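6-carboxyhexanoate--CoA ligase (Aquifex aeolicus, PDB 5TVA) belongs to the BioW family of ligases and is seen with adenosine monophosphate and coenzyme A bound. Local coordinates at residues A[167-179]-A[189-201]. Sequence-based numbering, arbitrary orientation.
Sequences TFKNLFCGVVAEL and TGYVSGKEIGYVR
Glu-178 and Ser-193 face each other as an antiparallel hydrogen-bonded pair, Glu-178 N giving to Ser-193 O at 3.0 Å and Ser-193 N returning a bond to Glu-178 O. Both side chains rise on the sheet face that helix 158-173 packs against. There Glu-178 runs fully extended, CG anti to its own N (chi1 179°), which carries the carboxylate across to the phenol of Tyr-191. Tyr-191 OH donates to Glu-178 OE2 at 2.5 Å, a very short bond that meets the carboxylate from above its plane, with ring and carboxylate planes 65° apart. The same hydroxyl also pairs with Arg-215, and thus links Glu-178 to a residue of the adenosine monophosphate pocket. Tyr-199 CE1 sits 3.4 Å above one face of the Tyr-191 ring, offset toward its rim. Thr-167 lies over Ser-193 and Tyr-199, its OG1 turning back to Ala-163 O, though the exact position of its CG2 is doubtful. Ser-193 OG is enclosed here without a polar partner. One turn on, Leu-171 rests CD1 and CD2 on the backbone of Gly-194, CD1 lying 3.8 Å from the glycine C. The other sheet face is lighter, Leu-179 CD1 touching Val-192 CG2 at 4.2 Å. Packing loosens toward the solvent end, where the extended Lys-195 passes Leu-171 O with its CE at 3.6 Å and reaches Phe-172 O through a single water accepting from NZ. Past the Schellman motif at Gly-174, Val-176 and Ala-177 form a classic beta bulge opposite Phe-218. This is a helix turning back into a beta hairpin, 177-181 with 190-194, at the middle of a mixed sheet, with its polar core beside the nucleotide pocket.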
loop_
_atom_site.group_PDB
_atom_site.type_symbol
_atom_site.label_atom_id
_atom_site.label_comp_id
_atom_site.label_asym_id
_atom_site.label_seq_id
_atom_site.Cartn_x
_atom_site.Cartn_y
_atom_site.Cartn_z
ATOM N N THR A 167 0.450 -4.090 2.373
ATOM C CA THR A 167 -0.842 -4.766 2.522
ATOM C C THR A 167 -0.881 -5.620 3.753
ATOM O O THR A 167 -1.946 -5.799 4.355
ATOM C CB THR A 167 -1.184 -5.725 1.388
ATOM O OG1 THR A 167 -0.001 -6.239 0.739
ATOM C CG2 THR A 167 -2.145 -5.155 0.492
ATOM N N PHE A 168 0.224 -6.291 4.050
ATOM C CA PHE A 168 0.110 -7.229 5.140
ATOM C C PHE A 168 -0.149 -6.485 6.434
ATOM O O PHE A 168 -0.941 -6.954 7.262
ATOM C CB PHE A 168 1.334 -8.124 5.246
ATOM C CG PHE A 168 1.135 -9.223 6.223
ATOM C CD1 PHE A 168 0.288 -10.278 5.915
ATOM C CD2 PHE A 168 1.717 -9.170 7.483
ATOM C CE1 PHE A 168 0.054 -11.293 6.833
ATOM C CE2 PHE A 168 1.487 -10.176 8.400
ATOM C CZ PHE A 168 0.658 -11.241 8.077
ATOM N N LYS A 169 0.464 -5.299 6.594
ATOM C CA LYS A 169 0.153 -4.468 7.749
ATOM C C LYS A 169 -1.310 -4.049 7.741
ATOM O O LYS A 169 -1.977 -4.121 8.775
ATOM C CB LYS A 169 1.058 -3.237 7.808
ATOM C CG LYS A 169 1.349 -2.792 9.261
ATOM C CD LYS A 169 0.991 -1.334 9.529
ATOM C CE LYS A 169 1.383 -0.951 10.946
ATOM N NZ LYS A 169 1.159 0.494 11.237
ATOM N N ASN A 170 -1.819 -3.600 6.585
ATOM C CA ASN A 170 -3.224 -3.218 6.482
ATOM C C ASN A 170 -4.128 -4.343 6.971
ATOM O O ASN A 170 -4.962 -4.143 7.860
ATOM C CB ASN A 170 -3.576 -2.840 5.040
ATOM C CG ASN A 170 -2.884 -1.568 4.587
ATOM O OD1 ASN A 170 -2.353 -0.821 5.401
ATOM N ND2 ASN A 170 -2.883 -1.321 3.277
ATOM N N LEU A 171 -3.935 -5.550 6.435
ATOM C CA LEU A 171 -4.747 -6.692 6.849
ATOM C C LEU A 171 -4.537 -7.029 8.321
ATOM O O LEU A 171 -5.488 -7.401 9.014
ATOM C CB LEU A 171 -4.442 -7.911 5.979
ATOM C CG LEU A 171 -4.666 -7.702 4.480
ATOM C CD1 LEU A 171 -4.309 -8.977 3.696
ATOM C CD2 LEU A 171 -6.104 -7.248 4.214
ATOM N N PHE A 172 -3.305 -6.909 8.819
ATOM C CA PHE A 172 -3.083 -7.152 10.237
ATOM C C PHE A 172 -3.809 -6.118 11.098
ATOM O O PHE A 172 -4.294 -6.446 12.189
ATOM C CB PHE A 172 -1.587 -7.159 10.539
ATOM C CG PHE A 172 -1.266 -7.163 12.000
ATOM C CD1 PHE A 172 -1.256 -8.354 12.714
ATOM C CD2 PHE A 172 -0.979 -5.969 12.674
ATOM C CE1 PHE A 172 -0.966 -8.352 14.085
ATOM C CE2 PHE A 172 -0.696 -5.961 14.049
ATOM C CZ PHE A 172 -0.681 -7.152 14.752
ATOM N N CYS A 173 -3.899 -4.877 10.617
ATOM C CA CYS A 173 -4.535 -3.793 11.342
ATOM C C CYS A 173 -6.057 -3.835 11.280
ATOM O O CYS A 173 -6.708 -3.051 11.982
ATOM C CB CYS A 173 -4.023 -2.461 10.798
ATOM S SG CYS A 173 -2.432 -2.020 11.479
ATOM N N GLY A 174 -6.642 -4.728 10.477
ATOM C CA GLY A 174 -8.083 -4.873 10.430
ATOM C C GLY A 174 -8.740 -4.401 9.158
ATOM O O GLY A 174 -9.971 -4.425 9.073
ATOM N N VAL A 175 -7.988 -3.940 8.168
ATOM C CA VAL A 175 -8.602 -3.737 6.868
ATOM C C VAL A 175 -9.027 -5.096 6.342
ATOM O O VAL A 175 -8.270 -6.066 6.423
ATOM C CB VAL A 175 -7.635 -3.010 5.931
ATOM C CG1 VAL A 175 -8.152 -3.039 4.473
ATOM C CG2 VAL A 175 -7.440 -1.573 6.435
ATOM N N VAL A 176 -10.275 -5.189 5.879
ATOM C CA VAL A 176 -10.796 -6.465 5.402
ATOM C C VAL A 176 -10.172 -6.819 4.061
ATOM O O VAL A 176 -9.736 -7.959 3.838
ATOM C CB VAL A 176 -12.336 -6.418 5.308
ATOM C CG1 VAL A 176 -12.870 -7.728 4.734
ATOM C CG2 VAL A 176 -12.976 -6.121 6.700
ATOM N N ALA A 177 -10.120 -5.851 3.148
ATOM C CA ALA A 177 -9.627 -6.085 1.794
ATOM C C ALA A 177 -9.100 -4.774 1.240
ATOM O O ALA A 177 -9.486 -3.694 1.695
ATOM C CB ALA A 177 -10.726 -6.638 0.869
ATOM N N GLU A 178 -8.230 -4.872 0.231
ATOM C CA GLU A 178 -7.611 -3.696 -0.360
ATOM C C GLU A 178 -7.657 -3.775 -1.883
ATOM O O GLU A 178 -7.464 -4.852 -2.461
ATOM C CB GLU A 178 -6.164 -3.561 0.115
ATOM C CG GLU A 178 -5.429 -2.346 -0.489
ATOM C CD GLU A 178 -3.994 -2.223 -0.011
ATOM O OE1 GLU A 178 -3.638 -2.887 0.975
ATOM O OE2 GLU A 178 -3.221 -1.449 -0.606
ATOM N N LEU A 179 -7.894 -2.630 -2.529
ATOM C CA LEU A 179 -7.719 -2.476 -3.970
ATOM C C LEU A 179 -6.653 -1.419 -4.250
ATOM O O LEU A 179 -6.670 -0.338 -3.657
ATOM C CB LEU A 179 -9.041 -2.088 -4.662
ATOM C CG LEU A 179 -9.012 -1.654 -6.138
ATOM C CD1 LEU A 179 -8.716 -2.816 -7.073
ATOM C CD2 LEU A 179 -10.322 -0.994 -6.551
ATOM N N THR A 189 0.444 -3.032 -13.492
ATOM C CA THR A 189 0.002 -4.040 -12.543
ATOM C C THR A 189 -0.565 -3.349 -11.301
ATOM O O THR A 189 -0.100 -2.276 -10.893
ATOM C CB THR A 189 1.158 -4.975 -12.170
ATOM O OG1 THR A 189 1.613 -5.653 -13.342
ATOM C CG2 THR A 189 0.726 -6.032 -11.131
ATOM N N GLY A 190 -1.615 -3.940 -10.742
ATOM C CA GLY A 190 -2.188 -3.498 -9.486
ATOM C C GLY A 190 -2.409 -4.715 -8.618
ATOM O O GLY A 190 -1.838 -5.769 -8.919
ATOM N N TYR A 191 -3.208 -4.622 -7.554
ATOM C CA TYR A 191 -3.506 -5.841 -6.824
ATOM C C TYR A 191 -4.815 -5.705 -6.060
ATOM O O TYR A 191 -5.449 -4.647 -6.007
ATOM C CB TYR A 191 -2.370 -6.232 -5.878
ATOM C CG TYR A 191 -2.099 -5.276 -4.735
ATOM C CD1 TYR A 191 -2.926 -5.241 -3.604
ATOM C CD2 TYR A 191 -0.999 -4.433 -4.766
ATOM C CE1 TYR A 191 -2.656 -4.373 -2.548
ATOM C CE2 TYR A 191 -0.713 -3.574 -3.726
ATOM C CZ TYR A 191 -1.546 -3.543 -2.610
ATOM O OH TYR A 191 -1.245 -2.682 -1.577
ATOM N N VAL A 192 -5.195 -6.810 -5.451
ATOM C CA VAL A 192 -6.348 -6.877 -4.581
ATOM C C VAL A 192 -5.943 -7.860 -3.503
ATOM O O VAL A 192 -5.254 -8.841 -3.797
ATOM C CB VAL A 192 -7.592 -7.309 -5.384
ATOM C CG1 VAL A 192 -7.802 -8.839 -5.386
ATOM C CG2 VAL A 192 -8.774 -6.499 -5.033
ATOM N N SER A 193 -6.259 -7.567 -2.240
ATOM C CA SER A 193 -5.769 -8.465 -1.205
ATOM C C SER A 193 -6.792 -8.617 -0.096
ATOM O O SER A 193 -7.697 -7.794 0.069
ATOM C CB SER A 193 -4.435 -7.997 -0.619
ATOM O OG SER A 193 -4.612 -6.839 0.163
ATOM N N GLY A 194 -6.614 -9.692 0.666
ATOM C CA GLY A 194 -7.492 -10.017 1.778
ATOM C C GLY A 194 -6.977 -11.288 2.407
ATOM O O GLY A 194 -6.093 -11.961 1.862
ATOM N N LYS A 195 -7.523 -11.605 3.583
ATOM C CA LYS A 195 -6.993 -12.761 4.300
ATOM C C LYS A 195 -7.373 -14.069 3.614
ATOM O O LYS A 195 -6.623 -15.050 3.702
ATOM C CB LYS A 195 -7.455 -12.751 5.763
ATOM C CG LYS A 195 -6.614 -11.859 6.652
ATOM C CD LYS A 195 -7.018 -11.914 8.114
ATOM C CE LYS A 195 -6.217 -10.894 8.909
ATOM N NZ LYS A 195 -6.477 -10.943 10.380
ATOM N N GLU A 196 -8.504 -14.098 2.897
ATOM C CA GLU A 196 -8.933 -15.312 2.204
ATOM C C GLU A 196 -8.405 -15.392 0.780
ATOM O O GLU A 196 -8.029 -16.474 0.326
ATOM C CB GLU A 196 -10.467 -15.415 2.172
ATOM C CG GLU A 196 -11.183 -14.966 3.443
ATOM C CD GLU A 196 -10.824 -15.774 4.679
ATOM O OE1 GLU A 196 -9.795 -16.488 4.689
ATOM O OE2 GLU A 196 -11.584 -15.686 5.662
ATOM N N ILE A 197 -8.389 -14.274 0.049
ATOM C CA ILE A 197 -7.962 -14.318 -1.343
ATOM C C ILE A 197 -6.459 -14.150 -1.494
ATOM O O ILE A 197 -5.944 -14.266 -2.618
ATOM C CB ILE A 197 -8.686 -13.243 -2.175
ATOM C CG1 ILE A 197 -8.382 -11.849 -1.624
ATOM C CG2 ILE A 197 -10.179 -13.525 -2.200
ATOM C CD1 ILE A 197 -8.868 -10.693 -2.508
ATOM N N GLY A 198 -5.741 -13.882 -0.401
ATOM C CA GLY A 198 -4.311 -13.677 -0.449
ATOM C C GLY A 198 -3.979 -12.354 -1.108
ATOM O O GLY A 198 -4.720 -11.369 -1.009
ATOM N N TYR A 199 -2.838 -12.336 -1.805
ATOM C CA TYR A 199 -2.350 -11.164 -2.525
ATOM C C TYR A 199 -2.451 -11.478 -4.015
ATOM O O TYR A 199 -1.764 -12.378 -4.520
ATOM C CB TYR A 199 -0.923 -10.833 -2.087
ATOM C CG TYR A 199 -0.257 -9.666 -2.798
ATOM C CD1 TYR A 199 -0.523 -8.357 -2.421
ATOM C CD2 TYR A 199 0.660 -9.877 -3.831
ATOM C CE1 TYR A 199 0.091 -7.280 -3.054
ATOM C CE2 TYR A 199 1.280 -8.800 -4.476
ATOM C CZ TYR A 199 0.995 -7.506 -4.078
ATOM O OH TYR A 199 1.590 -6.414 -4.697
ATOM N N VAL A 200 -3.314 -10.745 -4.713
ATOM C CA VAL A 200 -3.746 -11.111 -6.058
ATOM C C VAL A 200 -3.284 -10.017 -7.014
ATOM O O VAL A 200 -3.867 -8.931 -7.064
ATOM C CB VAL A 200 -5.262 -11.328 -6.126
ATOM C CG1 VAL A 200 -5.647 -11.910 -7.460
ATOM C CG2 VAL A 200 -5.685 -12.276 -5.021
ATOM N N ARG A 201 -2.233 -10.303 -7.787
ATOM C CA ARG A 201 -1.656 -9.319 -8.698
ATOM C C ARG A 201 -2.381 -9.363 -10.035
ATOM O O ARG A 201 -2.637 -10.442 -10.569
ATOM C CB ARG A 201 -0.168 -9.596 -8.872
ATOM C CG ARG A 201 0.453 -10.147 -7.587
ATOM C CD ARG A 201 1.921 -10.439 -7.740
ATOM N NE ARG A 201 2.589 -9.368 -8.467
ATOM C CZ ARG A 201 3.245 -9.550 -9.608
ATOM N NH1 ARG A 201 3.327 -10.770 -10.128
ATOM N NH2 ARG A 201 3.830 -8.521 -10.209
HETATM O O HOH W 1 -6.188 -8.762 12.091
#